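Protein archease (PDB 1J5U) probably activates the tRNA-splicing ligase RtcB by promoting its guanylylation, and binds a calcium ion. Local coordinates at residues A[36-39]-A[40-43]; A[63-66]-A[67-70]; A[76-79]-A[80-83]. All blocks are in the same frame, centred on the assembly; numbering follows the deposited sequence.

Contact 1. Residues A[36-39]-A[40-43]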
ATOM      1  N   LEU A  36       4.399  -0.556  -6.700  1.00 12.94           N
ATOM      2  CA  LEU A  36       3.799   0.505  -5.879  1.00 13.94           C
ATOM      3  C   LEU A  36       2.424   0.878  -6.440  1.00 13.31           C
ATOM      4  O   LEU A  36       1.524   1.220  -5.681  1.00 13.85           O
ATOM      5  CB  LEU A  36       4.691   1.757  -5.822  1.00 13.01           C
ATOM      6  CG  LEU A  36       5.874   1.684  -4.834  1.00 14.49           C
ATOM      7  CD1 LEU A  36       6.791   2.888  -5.047  1.00 12.85           C
ATOM      8  CD2 LEU A  36       5.352   1.663  -3.399  1.00 12.41           C
ATOM      9  N   GLU A  37       2.264   0.830  -7.762  1.00 11.75           N
ATOM     10  CA  GLU A  37       0.972   1.143  -8.374  1.00 11.93           C
ATOM     11  C   GLU A  37      -0.024   0.074  -7.879  1.00 12.69           C
ATOM     12  O   GLU A  37      -1.176   0.379  -7.585  1.00 12.40           O
ATOM     13  CB  GLU A  37       1.057   1.083  -9.914  1.00 12.46           C
ATOM     14  CG  GLU A  37       1.785   2.291 -10.578  1.00 21.57           C
ATOM     15  CD  GLU A  37       2.220   2.011 -12.028  1.00 26.30           C
ATOM     16  OE1 GLU A  37       1.464   1.363 -12.760  1.00 32.06           O
ATOM     17  OE2 GLU A  37       3.318   2.436 -12.446  1.00 32.82           O
ATOM     18  N   GLU A  38       0.427  -1.181  -7.806  1.00 11.06           N
ATOM     19  CA  GLU A  38      -0.449  -2.248  -7.324  1.00 13.03           C
ATOM     20  C   GLU A  38      -0.758  -2.098  -5.812  1.00 12.76           C
ATOM     21  O   GLU A  38      -1.860  -2.407  -5.360  1.00 12.82           O
ATOM     22  CB  GLU A  38       0.172  -3.610  -7.640  1.00 13.14           C
ATOM     23  CG  GLU A  38      -0.001  -4.008  -9.130  1.00 11.45           C
ATOM     24  CD  GLU A  38      -1.458  -3.954  -9.571  1.00 13.97           C
ATOM     25  OE1 GLU A  38      -2.335  -4.198  -8.718  1.00 14.68           O
ATOM     26  OE2 GLU A  38      -1.739  -3.675 -10.764  1.00 14.43           O
ATOM     27  N   ALA A  39       0.206  -1.618  -5.029  1.00 13.51           N
ATOM     28  CA  ALA A  39      -0.048  -1.393  -3.588  1.00 13.13           C
ATOM     29  C   ALA A  39      -1.124  -0.312  -3.505  1.00 13.44           C
ATOM     30  O   ALA A  39      -2.057  -0.388  -2.696  1.00 13.01           O
ATOM     31  CB  ALA A  39       1.237  -0.923  -2.866  1.00 12.38           C
ATOM     32  N   ARG A  40      -0.990   0.707  -4.344  1.00 13.49           N
ATOM     33  CA  ARG A  40      -1.978   1.775  -4.395  1.00 14.71           C
ATOM     34  C   ARG A  40      -3.364   1.187  -4.742  1.00 15.54           C
ATOM     35  O   ARG A  40      -4.357   1.480  -4.078  1.00 15.53           O
ATOM     36  CB  ARG A  40      -1.607   2.811  -5.470  1.00 14.62           C
ATOM     37  CG  ARG A  40      -2.745   3.818  -5.756  1.00 17.67           C
ATOM     38  CD  ARG A  40      -2.572   4.475  -7.147  1.00 19.55           C
ATOM     39  NE  ARG A  40      -2.701   3.457  -8.184  1.00 21.96           N
ATOM     40  CZ  ARG A  40      -2.227   3.566  -9.423  1.00 24.34           C
ATOM     41  NH1 ARG A  40      -1.592   4.675  -9.797  1.00 24.84           N
ATOM     42  NH2 ARG A  40      -2.334   2.543 -10.269  1.00 20.99           N
ATOM     43  N   ASN A  41      -3.428   0.396  -5.811  1.00 13.70           N
ATOM     44  CA  ASN A  41      -4.694  -0.212  -6.217  1.00 15.09           C
ATOM     45  C   ASN A  41      -5.354  -0.976  -5.063  1.00 14.10           C
ATOM     46  O   ASN A  41      -6.557  -0.870  -4.860  1.00 16.90           O
ATOM     47  CB  ASN A  41      -4.479  -1.158  -7.417  1.00 14.19           C
ATOM     48  CG  ASN A  41      -4.111  -0.413  -8.682  1.00 15.05           C
ATOM     49  OD1 ASN A  41      -4.297   0.801  -8.766  1.00 13.88           O
ATOM     50  ND2 ASN A  41      -3.593  -1.135  -9.680  1.00 14.52           N
ATOM     51  N   ILE A  42      -4.564  -1.734  -4.312  1.00 13.98           N
ATOM     52  CA  ILE A  42      -5.072  -2.505  -3.182  1.00 14.11           C
ATOM     53  C   ILE A  42      -5.699  -1.599  -2.116  1.00 15.87           C
ATOM     54  O   ILE A  42      -6.821  -1.858  -1.655  1.00 13.79           O
ATOM     55  CB  ILE A  42      -3.938  -3.360  -2.527  1.00 14.45           C
ATOM     56  CG1 ILE A  42      -3.511  -4.496  -3.481  1.00 12.29           C
ATOM     57  CG2 ILE A  42      -4.420  -3.937  -1.175  1.00 16.34           C
ATOM     58  CD1 ILE A  42      -2.333  -5.329  -2.973  1.00 12.43           C
ATOM     59  N   LEU A  43      -4.979  -0.536  -1.736  1.00 14.29           N
ATOM     60  CA  LEU A  43      -5.460   0.410  -0.731  1.00 15.81           C
ATOM     61  C   LEU A  43      -6.812   1.041  -1.103  1.00 16.93           C
ATOM     62  O   LEU A  43      -7.737   1.092  -0.278  1.00 19.84           O
ATOM     63  CB  LEU A  43      -4.396   1.522  -0.485  1.00 13.97           C
ATOM     64  CG  LEU A  43      -3.067   1.087   0.161  1.00 14.41           C
ATOM     65  CD1 LEU A  43      -2.138   2.307   0.304  1.00 17.12           C
ATOM     66  CD2 LEU A  43      -3.328   0.461   1.552  1.00 16.61           C
TER
HETATM   67  O   HOH W   1      -4.401  -3.998 -11.221  1.00 21.81           O

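Contact 2. Residues A[63-66]-A[67-70]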
ATOM      1  N   GLU A  63      13.898   3.692  -4.681  1.00 22.69           N
ATOM      2  CA  GLU A  63      14.901   2.738  -4.206  1.00 24.42           C
ATOM      3  C   GLU A  63      14.204   1.374  -4.241  1.00 22.80           C
ATOM      4  O   GLU A  63      13.281   1.123  -3.474  1.00 20.01           O
ATOM      5  CB  GLU A  63      15.288   3.103  -2.785  1.00 27.45           C
ATOM      6  CG  GLU A  63      16.311   2.212  -2.147  1.00 33.80           C
ATOM      7  CD  GLU A  63      16.471   2.535  -0.681  1.00 39.94           C
ATOM      8  OE1 GLU A  63      16.599   3.745  -0.377  1.00 40.70           O
ATOM      9  OE2 GLU A  63      16.462   1.590   0.158  1.00 43.34           O
ATOM     10  N   GLU A  64      14.651   0.492  -5.124  1.00 22.16           N
ATOM     11  CA  GLU A  64      13.999  -0.799  -5.261  1.00 22.64           C
ATOM     12  C   GLU A  64      14.313  -1.826  -4.171  1.00 21.72           C
ATOM     13  O   GLU A  64      14.886  -2.885  -4.422  1.00 21.80           O
ATOM     14  CB  GLU A  64      14.282  -1.312  -6.679  1.00 26.22           C
ATOM     15  CG  GLU A  64      13.751  -0.289  -7.697  1.00 31.59           C
ATOM     16  CD  GLU A  64      14.517  -0.228  -9.013  1.00 37.58           C
ATOM     17  OE1 GLU A  64      15.652   0.304  -9.036  1.00 38.80           O
ATOM     18  OE2 GLU A  64      13.969  -0.701 -10.033  1.00 39.83           O
ATOM     19  N   THR A  65      13.911  -1.493  -2.946  1.00 20.02           N
ATOM     20  CA  THR A  65      14.131  -2.357  -1.798  1.00 18.57           C
ATOM     21  C   THR A  65      12.828  -2.523  -1.023  1.00 17.82           C
ATOM     22  O   THR A  65      11.924  -1.683  -1.104  1.00 13.68           O
ATOM     23  CB  THR A  65      15.156  -1.759  -0.820  1.00 19.89           C
ATOM     24  OG1 THR A  65      14.584  -0.597  -0.207  1.00 20.03           O
ATOM     25  CG2 THR A  65      16.457  -1.386  -1.548  1.00 18.84           C
ATOM     26  N   GLU A  66      12.747  -3.597  -0.246  1.00 18.45           N
ATOM     27  CA  GLU A  66      11.542  -3.849   0.534  1.00 18.12           C
ATOM     28  C   GLU A  66      11.376  -2.758   1.577  1.00 19.18           C
ATOM     29  O   GLU A  66      10.251  -2.359   1.895  1.00 18.16           O
ATOM     30  CB  GLU A  66      11.605  -5.234   1.187  1.00 19.26           C
ATOM     31  CG  GLU A  66      11.476  -6.376   0.155  1.00 20.76           C
ATOM     32  CD  GLU A  66      12.812  -6.755  -0.478  1.00 22.37           C
ATOM     33  OE1 GLU A  66      13.824  -6.070  -0.195  1.00 22.14           O
ATOM     34  OE2 GLU A  66      12.848  -7.734  -1.255  1.00 21.23           O
ATOM     35  N   ASP A  67      12.494  -2.259   2.108  1.00 18.83           N
ATOM     36  CA  ASP A  67      12.425  -1.196   3.104  1.00 18.45           C
ATOM     37  C   ASP A  67      11.798   0.074   2.541  1.00 17.03           C
ATOM     38  O   ASP A  67      10.939   0.682   3.182  1.00 18.47           O
ATOM     39  CB  ASP A  67      13.816  -0.843   3.658  1.00 22.34           C
ATOM     40  CG  ASP A  67      14.361  -1.902   4.616  1.00 25.38           C
ATOM     41  OD1 ASP A  67      13.561  -2.655   5.203  1.00 25.96           O
ATOM     42  OD2 ASP A  67      15.594  -1.964   4.783  1.00 27.28           O
ATOM     43  N   ALA A  68      12.230   0.489   1.355  1.00 16.42           N
ATOM     44  CA  ALA A  68      11.680   1.707   0.760  1.00 17.85           C
ATOM     45  C   ALA A  68      10.207   1.476   0.446  1.00 16.20           C
ATOM     46  O   ALA A  68       9.391   2.378   0.613  1.00 16.04           O
ATOM     47  CB  ALA A  68      12.436   2.088  -0.528  1.00 15.75           C
ATOM     48  N   PHE A  69       9.881   0.265  -0.016  1.00 15.95           N
ATOM     49  CA  PHE A  69       8.500  -0.081  -0.342  1.00 15.15           C
ATOM     50  C   PHE A  69       7.633   0.047   0.907  1.00 15.09           C
ATOM     51  O   PHE A  69       6.567   0.667   0.887  1.00 15.14           O
ATOM     52  CB  PHE A  69       8.424  -1.502  -0.898  1.00 13.41           C
ATOM     53  CG  PHE A  69       7.050  -1.874  -1.433  1.00 14.80           C
ATOM     54  CD1 PHE A  69       6.157  -2.592  -0.655  1.00 13.34           C
ATOM     55  CD2 PHE A  69       6.689  -1.549  -2.744  1.00 13.75           C
ATOM     56  CE1 PHE A  69       4.911  -3.010  -1.179  1.00 13.71           C
ATOM     57  CE2 PHE A  69       5.467  -1.951  -3.271  1.00 14.20           C
ATOM     58  CZ  PHE A  69       4.569  -2.697  -2.481  1.00 11.19           C
ATOM     59  N   PHE A  70       8.112  -0.549   1.991  1.00 15.30           N
ATOM     60  CA  PHE A  70       7.451  -0.517   3.292  1.00 17.23           C
ATOM     61  C   PHE A  70       7.233   0.924   3.759  1.00 16.99           C
ATOM     62  O   PHE A  70       6.117   1.298   4.132  1.00 16.83           O
ATOM     63  CB  PHE A  70       8.311  -1.308   4.307  1.00 18.41           C
ATOM     64  CG  PHE A  70       7.784  -1.299   5.717  1.00 20.68           C
ATOM     65  CD1 PHE A  70       8.071  -0.230   6.585  1.00 20.72           C
ATOM     66  CD2 PHE A  70       7.005  -2.356   6.184  1.00 19.23           C
ATOM     67  CE1 PHE A  70       7.586  -0.217   7.906  1.00 22.35           C
ATOM     68  CE2 PHE A  70       6.506  -2.365   7.497  1.00 20.97           C
ATOM     69  CZ  PHE A  70       6.792  -1.294   8.369  1.00 22.89           C
TER
HETATM   70  O   HOH W   2      14.975  -3.911   2.005  1.00 35.89           O

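Contact 3. Residues A[76-79]-A[80-83]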
ATOM      1  N   TRP A  76       1.660   6.274   2.749  1.00 14.07           N
ATOM      2  CA  TRP A  76       0.393   6.463   2.050  1.00 14.67           C
ATOM      3  C   TRP A  76      -0.786   6.184   2.991  1.00 14.97           C
ATOM      4  O   TRP A  76      -1.821   6.830   2.903  1.00 14.54           O
ATOM      5  CB  TRP A  76       0.254   5.520   0.852  1.00 14.84           C
ATOM      6  CG  TRP A  76       1.183   5.792  -0.292  1.00 13.70           C
ATOM      7  CD1 TRP A  76       2.028   6.868  -0.443  1.00 14.56           C
ATOM      8  CD2 TRP A  76       1.381   4.959  -1.437  1.00 14.92           C
ATOM      9  NE1 TRP A  76       2.739   6.747  -1.609  1.00 12.99           N
ATOM     10  CE2 TRP A  76       2.361   5.585  -2.243  1.00 14.93           C
ATOM     11  CE3 TRP A  76       0.818   3.738  -1.867  1.00 14.06           C
ATOM     12  CZ2 TRP A  76       2.798   5.034  -3.461  1.00 14.84           C
ATOM     13  CZ3 TRP A  76       1.254   3.191  -3.089  1.00 13.27           C
ATOM     14  CH2 TRP A  76       2.234   3.842  -3.865  1.00 15.20           C
ATOM     15  N   ILE A  77      -0.635   5.182   3.848  1.00 15.57           N
ATOM     16  CA  ILE A  77      -1.673   4.837   4.821  1.00 16.04           C
ATOM     17  C   ILE A  77      -1.830   6.006   5.822  1.00 16.23           C
ATOM     18  O   ILE A  77      -2.933   6.317   6.249  1.00 17.48           O
ATOM     19  CB  ILE A  77      -1.307   3.523   5.551  1.00 16.60           C
ATOM     20  CG1 ILE A  77      -1.524   2.343   4.576  1.00 16.95           C
ATOM     21  CG2 ILE A  77      -2.154   3.364   6.834  1.00 20.20           C
ATOM     22  CD1 ILE A  77      -0.758   1.051   4.920  1.00 18.35           C
ATOM     23  N   LEU A  78      -0.725   6.655   6.169  1.00 18.52           N
ATOM     24  CA  LEU A  78      -0.763   7.796   7.087  1.00 19.30           C
ATOM     25  C   LEU A  78      -1.534   8.900   6.374  1.00 19.93           C
ATOM     26  O   LEU A  78      -2.433   9.508   6.952  1.00 20.31           O
ATOM     27  CB  LEU A  78       0.656   8.275   7.439  1.00 20.90           C
ATOM     28  CG  LEU A  78       0.801   9.534   8.327  1.00 22.19           C
ATOM     29  CD1 LEU A  78       0.067   9.353   9.685  1.00 21.75           C
ATOM     30  CD2 LEU A  78       2.282   9.799   8.567  1.00 22.56           C
ATOM     31  N   GLU A  79      -1.203   9.145   5.108  1.00 18.42           N
ATOM     32  CA  GLU A  79      -1.907  10.170   4.347  1.00 18.19           C
ATOM     33  C   GLU A  79      -3.388   9.847   4.247  1.00 20.12           C
ATOM     34  O   GLU A  79      -4.251  10.757   4.305  1.00 19.72           O
ATOM     35  CB  GLU A  79      -1.306  10.315   2.936  1.00 15.02           C
ATOM     36  CG  GLU A  79       0.026  11.069   2.912  1.00 17.08           C
ATOM     37  CD  GLU A  79      -0.125  12.508   3.387  1.00 16.87           C
ATOM     38  OE1 GLU A  79      -1.212  13.089   3.169  1.00 18.49           O
ATOM     39  OE2 GLU A  79       0.846  13.049   3.961  1.00 18.93           O
ATOM     40  N   ILE A  80      -3.704   8.561   4.068  1.00 20.46           N
ATOM     41  CA  ILE A  80      -5.109   8.180   3.969  1.00 20.29           C
ATOM     42  C   ILE A  80      -5.815   8.564   5.288  1.00 20.27           C
ATOM     43  O   ILE A  80      -6.934   9.074   5.263  1.00 20.11           O
ATOM     44  CB  ILE A  80      -5.278   6.662   3.674  1.00 21.29           C
ATOM     45  CG1 ILE A  80      -5.011   6.394   2.180  1.00 21.51           C
ATOM     46  CG2 ILE A  80      -6.727   6.194   4.025  1.00 19.70           C
ATOM     47  CD1 ILE A  80      -5.000   4.920   1.807  1.00 22.09           C
ATOM     48  N   SER A  81      -5.166   8.343   6.428  1.00 21.46           N
ATOM     49  CA  SER A  81      -5.785   8.716   7.710  1.00 23.99           C
ATOM     50  C   SER A  81      -5.956  10.233   7.797  1.00 26.29           C
ATOM     51  O   SER A  81      -6.721  10.728   8.620  1.00 26.88           O
ATOM     52  CB  SER A  81      -4.963   8.211   8.915  1.00 24.97           C
ATOM     53  OG  SER A  81      -3.770   8.951   9.140  1.00 25.01           O
ATOM     54  N   LYS A  82      -5.255  10.973   6.940  1.00 25.59           N
ATOM     55  CA  LYS A  82      -5.362  12.430   6.939  1.00 26.18           C
ATOM     56  C   LYS A  82      -6.339  12.886   5.875  1.00 24.46           C
ATOM     57  O   LYS A  82      -6.505  14.080   5.640  1.00 26.49           O
ATOM     58  CB  LYS A  82      -3.989  13.075   6.689  1.00 27.14           C
ATOM     59  CG  LYS A  82      -3.003  12.861   7.827  1.00 30.38           C
ATOM     60  CD  LYS A  82      -1.666  13.528   7.556  1.00 33.92           C
ATOM     61  CE  LYS A  82      -0.718  13.345   8.737  1.00 34.72           C
ATOM     62  NZ  LYS A  82       0.611  13.991   8.481  1.00 37.70           N
ATOM     63  N   GLY A  83      -6.986  11.933   5.220  1.00 23.06           N
ATOM     64  CA  GLY A  83      -7.934  12.280   4.184  1.00 20.94           C
ATOM     65  C   GLY A  83      -7.358  12.348   2.775  1.00 20.66           C
ATOM     66  O   GLY A  83      -8.018  12.853   1.881  1.00 22.98           O
TER
HETATM   67  O   HOH W   3       1.764  12.178   6.296  1.00 38.13           O

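Contact 1. Residues A[36-39]-A[40-43]
Glu37 and Arg40 run alongside each other on helix 32-47, both heading off the same flank, while the side chain of Glu38 crosses that of Asn41. The four i to i+4 backbone bonds of this α-helical stretch run from Arg40, Asn41, Ile42 and Leu43 back to Leu36, Glu37, Glu38 and Ala39. Arg40 leaves the helix with CG anti to its own N (chi1 169°) and bends at chi3, which turns the guanidinium back over the preceding turn. One face of that group rests on Glu37, with Arg40 NH2 3.7 Å from Glu37 CB; the charged Glu37 OE1 stays 4.7 Å from Arg40 NH2, too far for contact. Asn41 lies at the guanidinium edge, and its amide is turned 78° from the carboxylate plane of Glu38. Asn41 ND2 gives a weak bond of 3.4 Å to Glu38 OE1, and water 1 spans the pair, donating to Glu38 OE2 and accepting weakly from Asn41 ND2. On the buried side of the helix, Leu36 and Ala39 pack on helix 66-81, and Ile42 meets strands 23-29 and 127-135. Arg40 grips Asn41 OD1 side-on with two nitrogens from one face of the amide, NE at 3.2 Å and NH2 at 3.0 Å.

Contact 2. Residues A[63-66]-A[67-70]
Thr65 meets Ala68 in a helix N-cap: the threonine hydroxyl oxygen takes the place of a missing backbone acceptor at the start of helix 66-81. The bond from Ala68 N to Thr65 OG1 is 3.0 Å long and nearly straight, at 164°. The hydroxyl sits between the backbone N and the carbonyl carbon (chi1 68°), a position that turns OG1 toward the first helical turn. Glu63 extends its chain back along the cap: Thr65 OG1 donates to Glu63 OE2 at 2.9 Å, meeting that oxygen on its anti side, 35° out of the carboxylate plane. This is the tight part of the contact. Ala68 CB is pressed against the loop, 3.2 Å from Glu63 O and 3.8 Å from Glu63 CB, and its other neighbours include Tyr32 of helix 32-47. Behind the cap the regular helix bonds begin, Phe69 N to Thr65 O and Phe70 N to Glu66 O. Phe69 leads its ring away from the cap toward Leu36, Ala39 and strand 113-124, and Phe70 stacks on Tyr116.

The solvent side, with Asp67, Glu66 and water 2, is looser. The acidic ends are tied to strand 113-124 rather than to each other: Asp67 OD1 bonds to the hydroxyl of Tyr116, and Glu66, bent at chi2, sends OE2 to the backbone N of Phe121. Water 2 donates to Glu66 OE1 and accepts from Asp67 N at 3.0 Å.

Contact 3. Residues A[76-79]-A[80-83]
Ile80 N bonds back to Trp76 O at 2.8 Å and Ser81 N to Ile77 O, both in the regular i to i+4 pattern, and with them the ordinary helix bonding of 76-79 with 80-83 comes to its end. One residue on, the pattern slips. Lys82 N makes its main bond to Glu79 O, three residues back, from well above the carbonyl plane (69° out of it), and the bond to Leu78 O is weak. Gly83 N then turns to Ile80 O at 2.9 Å, and Gly83 takes a positive phi of 92°. This is a Schellman motif, which closes helix 66-81; Gly83, just before strand 84-92, pairs through its backbone with Ile103.

Ser81 turns its hydroxyl back onto the last turn. With OG between the backbone N and the carbonyl carbon (chi1 74°), it donates to Leu78 O at 2.6 Å, in the carbonyl plane and on a lone pair, so this carbonyl takes a side-chain donor as well as the weak bond from Lys82 N. Lys82, extended beyond CG, crosses Leu78, with Lys82 CE 4.1 Å from Leu78 CG. On the inner side Ile80 lays CG1 against Trp76 O at 3.3 Å and packs with Pro86, Ile103 and Ile49. The indole of Trp76 leads away from the end of the helix toward helix 32-47 and meets Tyr60 edge-to-face. Glu79 bends at chi2, and its carboxylate is held by two salt bridges, OE1 with Lys56 NZ and OE2 with Lys58 NZ, which probably offset its charge. Water 3 links this group to Lys82: it donates to Glu79 OE2 at 2.7 Å and accepts from Lys82 NZ at 3.1 Å.

Contacts 2 and 3 mark the beginning and the end of helix 66-81, their centres 19 Å apart, and contact 1 lies on the neighbouring helix 32-47, with its centre about 14 Å from each of theirs. Contact 1 touches both: Leu36 CD2 is 3.5 Å from Phe69 CD2 in contact 2, and Leu36 O is 3.3 Å from Trp76 CZ3 in contact 3. Leu43 continues the interface, its CD2 4.0 Å from Ile77 CG1. No residue of the three contacts is among the calcium ligands His19, Asp22, Asp135 and Thr136. The side chains of Ile77, Phe70 and Leu43 lie about 12, 13 and 14 Å from the calcium ion.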